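Local coordinates for protein putative oxidoreductase yhhX (Escherichia coli K-12, PDB 3F4L) that probably works as an NADP-dependent oxidoreductase of the Gfo/Idh/MocA family, with scyllo-inositol dehydrogenase activity as its tentative assignment, at residues V149-D154 / Y233-V238; D208-Q213 / V223-L228; G243-Y248 / G275-V280. All blocks are in the same frame, centred on the assembly; numbering follows the deposited sequence.

Contact 1 (V149-D154 / Y233-V238); sequences VESHFD and YPKFIV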
ATOM      1  N   VAL A 149       4.120   8.344   1.928  1.00 14.64           N
ATOM      2  CA  VAL A 149       4.892   8.292   0.696  1.00 15.02           C
ATOM      3  C   VAL A 149       4.825   6.835   0.257  1.00 14.83           C
ATOM      4  O   VAL A 149       4.928   5.921   1.081  1.00 13.07           O
ATOM      5  CB  VAL A 149       6.372   8.719   0.935  1.00 16.35           C
ATOM      6  CG1 VAL A 149       7.213   8.519  -0.342  1.00 15.20           C
ATOM      7  CG2 VAL A 149       6.427  10.181   1.346  1.00 16.87           C
ATOM      8  N   GLU A 150       4.615   6.613  -1.035  1.00 14.30           N
ATOM      9  CA  GLU A 150       4.536   5.260  -1.548  1.00 15.34           C
ATOM     10  C   GLU A 150       5.374   5.187  -2.818  1.00 15.84           C
ATOM     11  O   GLU A 150       5.180   5.975  -3.742  1.00 15.99           O
ATOM     12  CB  GLU A 150       3.080   4.902  -1.842  1.00 19.68           C
ATOM     13  CG  GLU A 150       2.802   3.411  -2.018  1.00 27.05           C
ATOM     14  CD  GLU A 150       1.306   3.108  -2.135  1.00 31.37           C
ATOM     15  OE1 GLU A 150       0.520   3.604  -1.297  1.00 33.48           O
ATOM     16  OE2 GLU A 150       0.913   2.368  -3.062  1.00 35.25           O
ATOM     17  N   SER A 151       6.316   4.251  -2.843  1.00 15.77           N
ATOM     18  CA  SER A 151       7.200   4.055  -3.985  1.00 16.92           C
ATOM     19  C   SER A 151       7.035   2.649  -4.566  1.00 17.29           C
ATOM     20  O   SER A 151       7.051   1.658  -3.831  1.00 17.22           O
ATOM     21  CB  SER A 151       8.650   4.264  -3.554  1.00 17.42           C
ATOM     22  OG  SER A 151       9.542   3.924  -4.595  1.00 20.52           O
ATOM     23  N   HIS A 152       6.881   2.568  -5.885  1.00 16.49           N
ATOM     24  CA  HIS A 152       6.719   1.290  -6.564  1.00 17.61           C
ATOM     25  C   HIS A 152       7.805   1.091  -7.615  1.00 18.49           C
ATOM     26  O   HIS A 152       8.198   2.024  -8.307  1.00 21.39           O
ATOM     27  CB  HIS A 152       5.355   1.202  -7.267  1.00 15.97           C
ATOM     28  CG  HIS A 152       4.211   0.853  -6.363  1.00 15.42           C
ATOM     29  ND1 HIS A 152       3.534   1.790  -5.611  1.00 15.47           N
ATOM     30  CD2 HIS A 152       3.613  -0.335  -6.107  1.00 16.07           C
ATOM     31  CE1 HIS A 152       2.569   1.195  -4.932  1.00 13.61           C
ATOM     32  NE2 HIS A 152       2.595  -0.096  -5.216  1.00 15.33           N
ATOM     33  N   PHE A 153       8.299  -0.131  -7.711  1.00 17.30           N
ATOM     34  CA  PHE A 153       9.294  -0.481  -8.715  1.00 18.92           C
ATOM     35  C   PHE A 153       8.849  -1.892  -9.070  1.00 17.81           C
ATOM     36  O   PHE A 153       9.318  -2.858  -8.489  1.00 17.53           O
ATOM     37  CB  PHE A 153      10.706  -0.479  -8.123  1.00 21.40           C
ATOM     38  CG  PHE A 153      11.791  -0.362  -9.158  1.00 22.39           C
ATOM     39  CD1 PHE A 153      12.056  -1.415 -10.024  1.00 23.36           C
ATOM     40  CD2 PHE A 153      12.515   0.821  -9.297  1.00 24.69           C
ATOM     41  CE1 PHE A 153      13.025  -1.293 -11.020  1.00 24.83           C
ATOM     42  CE2 PHE A 153      13.488   0.956 -10.286  1.00 23.03           C
ATOM     43  CZ  PHE A 153      13.743  -0.107 -11.152  1.00 26.96           C
ATOM     44  N   ASP A 154       7.923  -1.994 -10.017  1.00 17.29           N
ATOM     45  CA  ASP A 154       7.368  -3.286 -10.398  1.00 19.69           C
ATOM     46  C   ASP A 154       7.606  -3.714 -11.844  1.00 20.09           C
ATOM     47  O   ASP A 154       8.072  -2.936 -12.671  1.00 20.64           O
ATOM     48  CB  ASP A 154       5.859  -3.282 -10.152  1.00 21.22           C
ATOM     49  CG  ASP A 154       5.489  -2.800  -8.764  1.00 23.91           C
ATOM     50  OD1 ASP A 154       6.053  -3.314  -7.778  1.00 24.00           O
ATOM     51  OD2 ASP A 154       4.620  -1.911  -8.663  1.00 24.09           O
ATOM     52  N   TYR A 233       1.183   0.677 -10.940  1.00 17.40           N
ATOM     53  CA  TYR A 233       0.741   1.622  -9.927  1.00 16.83           C
ATOM     54  C   TYR A 233       1.471   2.912 -10.304  1.00 16.39           C
ATOM     55  O   TYR A 233       2.295   2.931 -11.221  1.00 11.61           O
ATOM     56  CB  TYR A 233       1.267   1.253  -8.525  1.00 16.48           C
ATOM     57  CG  TYR A 233       0.757  -0.020  -7.888  1.00 16.36           C
ATOM     58  CD1 TYR A 233       1.269  -1.271  -8.247  1.00 14.24           C
ATOM     59  CD2 TYR A 233      -0.210   0.034  -6.881  1.00 16.59           C
ATOM     60  CE1 TYR A 233       0.834  -2.434  -7.608  1.00 16.00           C
ATOM     61  CE2 TYR A 233      -0.651  -1.118  -6.243  1.00 16.66           C
ATOM     62  CZ  TYR A 233      -0.126  -2.345  -6.605  1.00 17.01           C
ATOM     63  OH  TYR A 233      -0.564  -3.474  -5.944  1.00 18.75           O
ATOM     64  N   PRO A 234       1.149   4.015  -9.622  1.00 16.74           N
ATOM     65  CA  PRO A 234       1.873   5.243  -9.955  1.00 15.29           C
ATOM     66  C   PRO A 234       3.295   4.936  -9.455  1.00 15.39           C
ATOM     67  O   PRO A 234       3.457   4.076  -8.578  1.00 14.62           O
ATOM     68  CB  PRO A 234       1.191   6.289  -9.080  1.00 14.14           C
ATOM     69  CG  PRO A 234      -0.222   5.806  -9.026  1.00 15.55           C
ATOM     70  CD  PRO A 234      -0.082   4.306  -8.860  1.00 14.97           C
ATOM     71  N   LYS A 235       4.310   5.613  -9.996  1.00 16.34           N
ATOM     72  CA  LYS A 235       5.692   5.401  -9.558  1.00 16.07           C
ATOM     73  C   LYS A 235       5.871   5.942  -8.124  1.00 16.20           C
ATOM     74  O   LYS A 235       6.552   5.335  -7.295  1.00 15.37           O
ATOM     75  CB  LYS A 235       6.664   6.115 -10.505  1.00 15.50           C
ATOM     76  CG  LYS A 235       8.130   5.991 -10.089  1.00 14.70           C
ATOM     77  CD  LYS A 235       8.663   4.574 -10.289  1.00 13.60           C
ATOM     78  CE  LYS A 235       9.957   4.344  -9.497  1.00 11.78           C
ATOM     79  NZ  LYS A 235       9.690   4.408  -8.025  1.00 16.01           N
ATOM     80  N   PHE A 236       5.271   7.097  -7.853  1.00 13.76           N
ATOM     81  CA  PHE A 236       5.322   7.698  -6.516  1.00 13.66           C
ATOM     82  C   PHE A 236       3.975   8.295  -6.157  1.00 14.11           C
ATOM     83  O   PHE A 236       3.259   8.833  -7.018  1.00 13.51           O
ATOM     84  CB  PHE A 236       6.348   8.836  -6.414  1.00 13.50           C
ATOM     85  CG  PHE A 236       7.779   8.384  -6.405  1.00 14.73           C
ATOM     86  CD1 PHE A 236       8.551   8.453  -7.565  1.00 12.99           C
ATOM     87  CD2 PHE A 236       8.355   7.886  -5.241  1.00 14.69           C
ATOM     88  CE1 PHE A 236       9.880   8.028  -7.566  1.00 15.92           C
ATOM     89  CE2 PHE A 236       9.684   7.461  -5.229  1.00 16.40           C
ATOM     90  CZ  PHE A 236      10.447   7.531  -6.391  1.00 15.36           C
ATOM     91  N   ILE A 237       3.650   8.213  -4.873  1.00 13.26           N
ATOM     92  CA  ILE A 237       2.421   8.782  -4.339  1.00 14.10           C
ATOM     93  C   ILE A 237       2.868   9.473  -3.059  1.00 14.02           C
ATOM     94  O   ILE A 237       3.617   8.892  -2.279  1.00 11.95           O
ATOM     95  CB  ILE A 237       1.388   7.706  -3.950  1.00 15.24           C
ATOM     96  CG1 ILE A 237       0.918   6.940  -5.185  1.00 15.83           C
ATOM     97  CG2 ILE A 237       0.186   8.372  -3.271  1.00 16.05           C
ATOM     98  CD1 ILE A 237      -0.089   5.862  -4.861  1.00 15.49           C
ATOM     99  N   VAL A 238       2.441  10.714  -2.857  1.00 13.05           N
ATOM    100  CA  VAL A 238       2.790  11.451  -1.640  1.00 15.05           C
ATOM    101  C   VAL A 238       1.521  12.142  -1.154  1.00 14.53           C
ATOM    102  O   VAL A 238       0.854  12.833  -1.927  1.00 17.19           O
ATOM    103  CB  VAL A 238       3.850  12.548  -1.897  1.00 15.85           C
ATOM    104  CG1 VAL A 238       4.166  13.275  -0.583  1.00 18.14           C
ATOM    105  CG2 VAL A 238       5.110  11.945  -2.481  1.00 16.28           C
TER
HETATM  106  O   HOH W   1      12.046   4.183  -6.991  1.00 21.95           O
HETATM  107  O   HOH W   2       3.724  -0.533 -10.806  1.00 14.07           O
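Val149-His152 and Phe236-Val238 run antiparallel with their axes 4.6 Å apart, Glu150 and Ile237 forming the hydrogen-bonded pair: Glu150 N reaches Ile237 O at 2.8 Å, and Ile237 N returns to Glu150 O. His152 N to Lys235 O carries the pairing one step further. The Tyr233 ring lies against the His152 ring as an offset stack, planes 16° apart, and Tyr233 CB sits over the imidazole face, 3.6 Å from its centroid. Asp154 OD2 comes obliquely to the same tyrosine, 3.4 Å from CD1, and a water links that carboxylate oxygen to Tyr233 N. This is the middle of the large mixed sheet of the C-terminal alpha/beta domain. Ser151 and Phe236 share the face packed by helices 129-140 and 171-187; the Glu150 and Ile237 side chains, CB to CB 3.9 Å, lie alongside each other on the face where Tyr233 of the second subunit packs. A classic beta bulge puts Lys235 and Phe236 together opposite Lys247 of the next strand. The Lys235 chain, bent at chi2 (71°) and again at chi4, doubles back so that NZ donates to His152 O at 2.8 Å, from above the carbonyl plane, and to a water.

Contact 2 (D208-Q213 / V223-L228); sequences DTFEAQ and VKTSHL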
ATOM      1  N   ASP A 208      10.944 -12.353  -4.609  1.00 18.46           N
ATOM      2  CA  ASP A 208      10.767 -11.560  -5.826  1.00 20.43           C
ATOM      3  C   ASP A 208       9.657 -10.547  -5.597  1.00 20.43           C
ATOM      4  O   ASP A 208       9.210  -9.868  -6.521  1.00 20.66           O
ATOM      5  CB  ASP A 208      10.385 -12.455  -7.013  1.00 20.73           C
ATOM      6  CG  ASP A 208       9.078 -13.201  -6.790  1.00 23.53           C
ATOM      7  OD1 ASP A 208       8.370 -12.923  -5.795  1.00 21.13           O
ATOM      8  OD2 ASP A 208       8.756 -14.072  -7.624  1.00 20.61           O
ATOM      9  N   THR A 209       9.227 -10.452  -4.349  1.00 20.28           N
ATOM     10  CA  THR A 209       8.143  -9.564  -3.962  1.00 19.41           C
ATOM     11  C   THR A 209       8.420  -9.022  -2.566  1.00 18.99           C
ATOM     12  O   THR A 209       8.776  -9.784  -1.668  1.00 18.68           O
ATOM     13  CB  THR A 209       6.822 -10.346  -3.907  1.00 21.29           C
ATOM     14  OG1 THR A 209       6.667 -11.090  -5.120  1.00 18.35           O
ATOM     15  CG2 THR A 209       5.637  -9.403  -3.715  1.00 19.62           C
ATOM     16  N   PHE A 210       8.271  -7.716  -2.384  1.00 15.14           N
ATOM     17  CA  PHE A 210       8.489  -7.142  -1.072  1.00 15.92           C
ATOM     18  C   PHE A 210       7.813  -5.805  -0.882  1.00 15.02           C
ATOM     19  O   PHE A 210       7.503  -5.102  -1.843  1.00 14.89           O
ATOM     20  CB  PHE A 210       9.990  -6.991  -0.773  1.00 15.86           C
ATOM     21  CG  PHE A 210      10.670  -5.887  -1.539  1.00 14.18           C
ATOM     22  CD1 PHE A 210      11.390  -6.160  -2.696  1.00 15.36           C
ATOM     23  CD2 PHE A 210      10.596  -4.571  -1.099  1.00 17.78           C
ATOM     24  CE1 PHE A 210      12.025  -5.142  -3.400  1.00 16.80           C
ATOM     25  CE2 PHE A 210      11.227  -3.543  -1.800  1.00 15.97           C
ATOM     26  CZ  PHE A 210      11.942  -3.826  -2.948  1.00 17.75           C
ATOM     27  N   GLU A 211       7.571  -5.479   0.379  1.00 15.95           N
ATOM     28  CA  GLU A 211       6.997  -4.203   0.759  1.00 16.10           C
ATOM     29  C   GLU A 211       7.607  -3.869   2.109  1.00 17.52           C
ATOM     30  O   GLU A 211       7.445  -4.614   3.076  1.00 18.19           O
ATOM     31  CB  GLU A 211       5.475  -4.262   0.897  1.00 21.00           C
ATOM     32  CG  GLU A 211       4.889  -2.892   1.262  1.00 21.46           C
ATOM     33  CD  GLU A 211       3.378  -2.890   1.408  1.00 29.30           C
ATOM     34  OE1 GLU A 211       2.694  -3.607   0.641  1.00 31.17           O
ATOM     35  OE2 GLU A 211       2.871  -2.149   2.283  1.00 30.68           O
ATOM     36  N   ALA A 212       8.344  -2.770   2.160  1.00 17.08           N
ATOM     37  CA  ALA A 212       8.959  -2.332   3.396  1.00 17.96           C
ATOM     38  C   ALA A 212       8.277  -1.032   3.771  1.00 18.08           C
ATOM     39  O   ALA A 212       8.068  -0.165   2.925  1.00 18.70           O
ATOM     40  CB  ALA A 212      10.453  -2.113   3.205  1.00 15.39           C
ATOM     41  N   GLN A 213       7.909  -0.915   5.038  1.00 17.56           N
ATOM     42  CA  GLN A 213       7.249   0.280   5.536  1.00 17.70           C
ATOM     43  C   GLN A 213       8.145   0.908   6.582  1.00 16.25           C
ATOM     44  O   GLN A 213       8.431   0.300   7.616  1.00 18.29           O
ATOM     45  CB  GLN A 213       5.895  -0.080   6.140  1.00 19.71           C
ATOM     46  CG  GLN A 213       4.968  -0.755   5.137  1.00 24.31           C
ATOM     47  CD  GLN A 213       3.550  -0.927   5.645  1.00 28.01           C
ATOM     48  OE1 GLN A 213       2.663  -1.330   4.891  1.00 28.92           O
ATOM     49  NE2 GLN A 213       3.326  -0.623   6.919  1.00 25.64           N
ATOM     50  N   VAL A 223       7.804   1.229   0.447  1.00 17.42           N
ATOM     51  CA  VAL A 223       8.622   0.884  -0.708  1.00 20.76           C
ATOM     52  C   VAL A 223       8.251  -0.545  -1.075  1.00 21.67           C
ATOM     53  O   VAL A 223       8.317  -1.441  -0.235  1.00 19.44           O
ATOM     54  CB  VAL A 223      10.120   0.921  -0.385  1.00 21.88           C
ATOM     55  CG1 VAL A 223      10.891   0.381  -1.544  1.00 24.31           C
ATOM     56  CG2 VAL A 223      10.561   2.349  -0.064  1.00 25.80           C
ATOM     57  N   LYS A 224       7.862  -0.771  -2.321  1.00 21.72           N
ATOM     58  CA  LYS A 224       7.487  -2.118  -2.697  1.00 21.65           C
ATOM     59  C   LYS A 224       7.700  -2.445  -4.159  1.00 20.91           C
ATOM     60  O   LYS A 224       7.696  -1.566  -5.023  1.00 19.75           O
ATOM     61  CB  LYS A 224       6.028  -2.375  -2.310  1.00 23.10           C
ATOM     62  CG  LYS A 224       5.046  -1.382  -2.897  1.00 26.67           C
ATOM     63  CD  LYS A 224       3.662  -1.511  -2.266  1.00 27.61           C
ATOM     64  CE  LYS A 224       2.998  -2.834  -2.614  1.00 28.96           C
ATOM     65  NZ  LYS A 224       1.658  -2.957  -1.969  1.00 31.09           N
ATOM     66  N   THR A 225       7.922  -3.730  -4.416  1.00 21.85           N
ATOM     67  CA  THR A 225       8.112  -4.217  -5.774  1.00 22.37           C
ATOM     68  C   THR A 225       7.534  -5.613  -5.892  1.00 20.89           C
ATOM     69  O   THR A 225       7.461  -6.365  -4.923  1.00 18.96           O
ATOM     70  CB  THR A 225       9.602  -4.295  -6.210  1.00 24.23           C
ATOM     71  OG1 THR A 225      10.132  -5.586  -5.892  1.00 33.29           O
ATOM     72  CG2 THR A 225      10.423  -3.219  -5.557  1.00 24.83           C
ATOM     73  N   SER A 226       7.124  -5.950  -7.103  1.00 19.14           N
ATOM     74  CA  SER A 226       6.564  -7.257  -7.384  1.00 19.18           C
ATOM     75  C   SER A 226       6.824  -7.500  -8.853  1.00 17.33           C
ATOM     76  O   SER A 226       6.914  -6.546  -9.625  1.00 17.68           O
ATOM     77  CB  SER A 226       5.056  -7.259  -7.120  1.00 17.31           C
ATOM     78  OG  SER A 226       4.461  -8.462  -7.573  1.00 22.41           O
ATOM     79  N   HIS A 227       6.982  -8.763  -9.236  1.00 16.45           N
ATOM     80  CA  HIS A 227       7.192  -9.092 -10.643  1.00 18.52           C
ATOM     81  C   HIS A 227       5.863  -9.547 -11.231  1.00 18.40           C
ATOM     82  O   HIS A 227       5.825 -10.137 -12.311  1.00 18.50           O
ATOM     83  CB  HIS A 227       8.230 -10.214 -10.799  1.00 21.25           C
ATOM     84  CG  HIS A 227       9.634  -9.787 -10.491  1.00 24.41           C
ATOM     85  ND1 HIS A 227      10.048  -9.447  -9.219  1.00 24.86           N
ATOM     86  CD2 HIS A 227      10.714  -9.635 -11.292  1.00 24.46           C
ATOM     87  CE1 HIS A 227      11.324  -9.106  -9.252  1.00 27.29           C
ATOM     88  NE2 HIS A 227      11.752  -9.212 -10.498  1.00 26.63           N
ATOM     89  N   LEU A 228       4.768  -9.275 -10.518  1.00 16.72           N
ATOM     90  CA  LEU A 228       3.447  -9.683 -10.990  1.00 18.36           C
ATOM     91  C   LEU A 228       2.439  -8.536 -10.966  1.00 16.58           C
ATOM     92  O   LEU A 228       1.426  -8.603 -10.281  1.00 16.81           O
ATOM     93  CB  LEU A 228       2.941 -10.853 -10.140  1.00 18.41           C
ATOM     94  CG  LEU A 228       3.774 -12.136 -10.235  1.00 18.53           C
ATOM     95  CD1 LEU A 228       3.289 -13.137  -9.197  1.00 21.91           C
ATOM     96  CD2 LEU A 228       3.663 -12.715 -11.655  1.00 17.76           C
TER
HETATM   97  O   HOH W   3       6.435 -11.040  -7.716  1.00 25.06           O
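Phe210 and Thr225 meet side chain to side chain in the beta hairpin of strands 209-216 and 219-225, part of the mixed sheet of the C-terminal alpha/beta domain. Their backbones form a hydrogen-bonded pair, Phe210 N to Thr225 O at 3.0 Å, with Thr225 N donating back to Phe210 O. From CB, on the face that also carries Ala212 and Val223, the phenylalanine has CG between its own N and carbonyl carbon (chi1 73°), which swings the ring across the neighbouring strand. CD1 then lies near Thr225 OG1, CE1 faces both OG1 and CG2 of that threonine, and CZ at the tip is 3.1 Å from Thr225 CG2, short for two carbons, perhaps strained or imperfectly placed. Along the other side CD2 passes Val223 O, and CE2 touches Val223 CG1 at 3.9 Å. One ring face rides over Thr225 N. Phe172 of helix 171-187 meets this ring too. Thr225 OG1 is buried here without a hydrogen-bonding partner. On the reverse face Glu211 and Lys224 run side by side into a salt bridge, OE1 to NZ 2.9 Å, the lysine nitrogen standing above the carboxylate plane; Lys220 of the second subunit also pairs with OE1, and Glu148 of that subunit with Lys224 NZ. At the open end of the hairpin His227 ND1 donates to Asp208 O at 2.9 Å, on a lone pair of that carbonyl and close to the imidazole plane.

Contact 3 (G243-Y248 / G275-V280); sequences GSFIKY and GVLEYV
Phe245 lies along the neighbouring strand, its CB against Leu277 CD1 at 3.7 Å and its CE1 beside Gly275 CA at 3.8 Å. With CG anti to the backbone N (chi1 164°), the ring extends toward the Gly275 end, and CD1 passes Val276 O on the way. Leu277 CD1 approaches at the ring edge, near its plane. The same methyl is pushed in close to the backbone as well, 3.3 Å from Ser244 O. Thr133, Ala134 and Ala137 of helix 129-140 pack on Phe245, while Leu143 touches Leu277. Lys247 is on this face too; its CD passes Gly275 CA, and its NZ hydrogen-bonds to Tyr248 O, Gly249 O and Ser273 OG, so three oxygens share the ammonium. Four backbone hydrogen bonds join the strands: Ser244 and Glu278 exchange two, and Ile246 and Val276 two more, of which Val276 N to Ile246 O is 2.7 Å long and almost straight at 177°. At the far end Gly243 CA comes within 3.9 Å of Tyr279 CA, a close non-hydrogen-bonded pair. The opposite face, with Ser244, Ile246, Val276 and Glu278, turns to the second subunit: Glu278 OE2 forms a salt bridge with Lys230 of that chain, and Ile231 of the same chain packs on Ile246. Ser244 OG is hydrogen-bonded to His239 ND1 of its own chain. One face on helix 129-140 and the other on a partner subunit is the layout of the open-faced sheet in the C-terminal alpha/beta domain of Gfo/Idh/MocA proteins.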
ATOM      1  N   GLY A 243      -2.599  18.350   0.706  1.00 17.54           N
ATOM      2  CA  GLY A 243      -2.759  17.870  -0.658  1.00 16.84           C
ATOM      3  C   GLY A 243      -2.027  16.592  -1.018  1.00 16.11           C
ATOM      4  O   GLY A 243      -1.482  15.908  -0.156  1.00 15.87           O
ATOM      5  N   SER A 244      -2.013  16.280  -2.308  1.00 15.83           N
ATOM      6  CA  SER A 244      -1.367  15.073  -2.803  1.00 17.29           C
ATOM      7  C   SER A 244      -0.567  15.318  -4.082  1.00 15.17           C
ATOM      8  O   SER A 244      -0.789  16.292  -4.804  1.00 12.14           O
ATOM      9  CB  SER A 244      -2.423  13.993  -3.097  1.00 18.82           C
ATOM     10  OG  SER A 244      -3.264  13.754  -1.981  1.00 18.03           O
ATOM     11  N   PHE A 245       0.359  14.404  -4.342  1.00 14.38           N
ATOM     12  CA  PHE A 245       1.200  14.411  -5.530  1.00 13.40           C
ATOM     13  C   PHE A 245       1.183  12.980  -6.048  1.00 14.75           C
ATOM     14  O   PHE A 245       1.319  12.035  -5.267  1.00 12.44           O
ATOM     15  CB  PHE A 245       2.641  14.800  -5.182  1.00 12.08           C
ATOM     16  CG  PHE A 245       3.644  14.473  -6.264  1.00 14.00           C
ATOM     17  CD1 PHE A 245       3.941  15.391  -7.267  1.00 15.21           C
ATOM     18  CD2 PHE A 245       4.299  13.245  -6.268  1.00 12.76           C
ATOM     19  CE1 PHE A 245       4.889  15.090  -8.261  1.00 16.53           C
ATOM     20  CE2 PHE A 245       5.243  12.930  -7.250  1.00 14.77           C
ATOM     21  CZ  PHE A 245       5.543  13.855  -8.251  1.00 14.68           C
ATOM     22  N   ILE A 246       1.023  12.827  -7.356  1.00 12.41           N
ATOM     23  CA  ILE A 246       0.999  11.524  -7.996  1.00 13.51           C
ATOM     24  C   ILE A 246       1.881  11.581  -9.242  1.00 14.96           C
ATOM     25  O   ILE A 246       1.864  12.563  -9.991  1.00 15.78           O
ATOM     26  CB  ILE A 246      -0.438  11.128  -8.415  1.00 18.05           C
ATOM     27  CG1 ILE A 246      -1.370  11.154  -7.200  1.00 18.04           C
ATOM     28  CG2 ILE A 246      -0.442   9.729  -8.991  1.00 17.19           C
ATOM     29  CD1 ILE A 246      -1.006  10.151  -6.124  1.00 17.93           C
ATOM     30  N   LYS A 247       2.659  10.532  -9.456  1.00 14.26           N
ATOM     31  CA  LYS A 247       3.550  10.482 -10.608  1.00 15.92           C
ATOM     32  C   LYS A 247       3.568   9.089 -11.207  1.00 16.32           C
ATOM     33  O   LYS A 247       3.979   8.127 -10.552  1.00 15.35           O
ATOM     34  CB  LYS A 247       4.975  10.886 -10.179  1.00 14.99           C
ATOM     35  CG  LYS A 247       6.080  10.754 -11.241  1.00 17.06           C
ATOM     36  CD  LYS A 247       5.900  11.744 -12.378  1.00 18.62           C
ATOM     37  CE  LYS A 247       7.109  11.771 -13.315  1.00 20.01           C
ATOM     38  NZ  LYS A 247       7.409  10.461 -13.971  1.00 20.26           N
ATOM     39  N   TYR A 248       3.083   8.973 -12.441  1.00 17.37           N
ATOM     40  CA  TYR A 248       3.134   7.699 -13.139  1.00 20.06           C
ATOM     41  C   TYR A 248       4.378   7.772 -14.011  1.00 20.68           C
ATOM     42  O   TYR A 248       4.731   8.846 -14.497  1.00 23.77           O
ATOM     43  CB  TYR A 248       1.924   7.493 -14.050  1.00 21.56           C
ATOM     44  CG  TYR A 248       0.659   7.117 -13.333  1.00 21.72           C
ATOM     45  CD1 TYR A 248      -0.119   8.083 -12.705  1.00 23.52           C
ATOM     46  CD2 TYR A 248       0.238   5.789 -13.278  1.00 23.69           C
ATOM     47  CE1 TYR A 248      -1.288   7.739 -12.039  1.00 24.68           C
ATOM     48  CE2 TYR A 248      -0.930   5.433 -12.614  1.00 25.35           C
ATOM     49  CZ  TYR A 248      -1.688   6.415 -11.997  1.00 25.87           C
ATOM     50  OH  TYR A 248      -2.847   6.077 -11.335  1.00 25.96           O
ATOM     51  N   GLY A 275       4.125  15.044 -13.296  1.00 24.44           N
ATOM     52  CA  GLY A 275       3.741  14.827 -11.917  1.00 23.97           C
ATOM     53  C   GLY A 275       2.468  15.625 -11.712  1.00 23.95           C
ATOM     54  O   GLY A 275       2.359  16.759 -12.191  1.00 25.74           O
ATOM     55  N   VAL A 276       1.490  15.047 -11.028  1.00 23.22           N
ATOM     56  CA  VAL A 276       0.245  15.764 -10.802  1.00 22.67           C
ATOM     57  C   VAL A 276       0.147  16.132  -9.338  1.00 23.74           C
ATOM     58  O   VAL A 276       0.442  15.326  -8.450  1.00 23.36           O
ATOM     59  CB  VAL A 276      -0.979  14.925 -11.226  1.00 23.70           C
ATOM     60  CG1 VAL A 276      -2.263  15.679 -10.930  1.00 23.95           C
ATOM     61  CG2 VAL A 276      -0.898  14.622 -12.719  1.00 23.58           C
ATOM     62  N   LEU A 277      -0.266  17.366  -9.103  1.00 22.29           N
ATOM     63  CA  LEU A 277      -0.393  17.895  -7.765  1.00 22.22           C
ATOM     64  C   LEU A 277      -1.789  18.491  -7.587  1.00 21.18           C
ATOM     65  O   LEU A 277      -2.359  19.077  -8.513  1.00 20.53           O
ATOM     66  CB  LEU A 277       0.681  18.971  -7.574  1.00 24.37           C
ATOM     67  CG  LEU A 277       1.130  19.526  -6.226  1.00 29.27           C
ATOM     68  CD1 LEU A 277       1.707  18.427  -5.351  1.00 29.42           C
ATOM     69  CD2 LEU A 277       2.192  20.593  -6.482  1.00 28.67           C
ATOM     70  N   GLU A 278      -2.351  18.309  -6.400  1.00 21.45           N
ATOM     71  CA  GLU A 278      -3.655  18.869  -6.076  1.00 19.68           C
ATOM     72  C   GLU A 278      -3.574  19.201  -4.605  1.00 19.96           C
ATOM     73  O   GLU A 278      -3.435  18.308  -3.768  1.00 17.98           O
ATOM     74  CB  GLU A 278      -4.792  17.871  -6.326  1.00 20.40           C
ATOM     75  CG  GLU A 278      -6.163  18.529  -6.212  1.00 21.54           C
ATOM     76  CD  GLU A 278      -7.318  17.626  -6.618  1.00 24.13           C
ATOM     77  OE1 GLU A 278      -7.255  17.012  -7.704  1.00 24.05           O
ATOM     78  OE2 GLU A 278      -8.303  17.547  -5.852  1.00 24.16           O
ATOM     79  N   TYR A 279      -3.638  20.489  -4.292  1.00 20.29           N
ATOM     80  CA  TYR A 279      -3.543  20.925  -2.911  1.00 20.60           C
ATOM     81  C   TYR A 279      -4.453  22.109  -2.614  1.00 20.04           C
ATOM     82  O   TYR A 279      -4.989  22.758  -3.528  1.00 19.83           O
ATOM     83  CB  TYR A 279      -2.097  21.304  -2.582  1.00 21.25           C
ATOM     84  CG  TYR A 279      -1.570  22.461  -3.409  1.00 24.68           C
ATOM     85  CD1 TYR A 279      -1.113  22.263  -4.709  1.00 22.94           C
ATOM     86  CD2 TYR A 279      -1.540  23.758  -2.889  1.00 23.48           C
ATOM     87  CE1 TYR A 279      -0.636  23.319  -5.473  1.00 25.59           C
ATOM     88  CE2 TYR A 279      -1.064  24.825  -3.646  1.00 25.94           C
ATOM     89  CZ  TYR A 279      -0.612  24.597  -4.937  1.00 26.67           C
ATOM     90  OH  TYR A 279      -0.118  25.633  -5.689  1.00 27.91           O
ATOM     91  N   VAL A 280      -4.623  22.381  -1.326  1.00 18.30           N
ATOM     92  CA  VAL A 280      -5.456  23.489  -0.872  1.00 17.60           C
ATOM     93  C   VAL A 280      -4.512  24.644  -0.522  1.00 19.60           C
ATOM     94  O   VAL A 280      -3.666  24.498   0.358  1.00 15.70           O
ATOM     95  CB  VAL A 280      -6.261  23.077   0.384  1.00 18.72           C
ATOM     96  CG1 VAL A 280      -7.190  24.203   0.813  1.00 18.56           C
ATOM     97  CG2 VAL A 280      -7.050  21.797   0.104  1.00 16.48           C
TER

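How the contacts relate
All three contacts belong to one mixed sheet. Contact 1 sits between the others: its strand 146-152 runs parallel to 219-225 of contact 2, with Ser151 O 3.0 Å from Lys224 N, and its strand 236-240 pairs with 243-247 of contact 3, with Val238 O 2.9 Å from Phe245 N. The centres of contacts 1 and 2 are about 11 Å apart and those of 1 and 3 about 12 Å, whereas contacts 2 and 3 lie about 23 Å apart and do not touch. Along the chain, contact 2 is nested within the loop that contact 1 closes; contact 3 follows. Each contact also reaches the second subunit, so this part of the sheet contributes to the dimer interface.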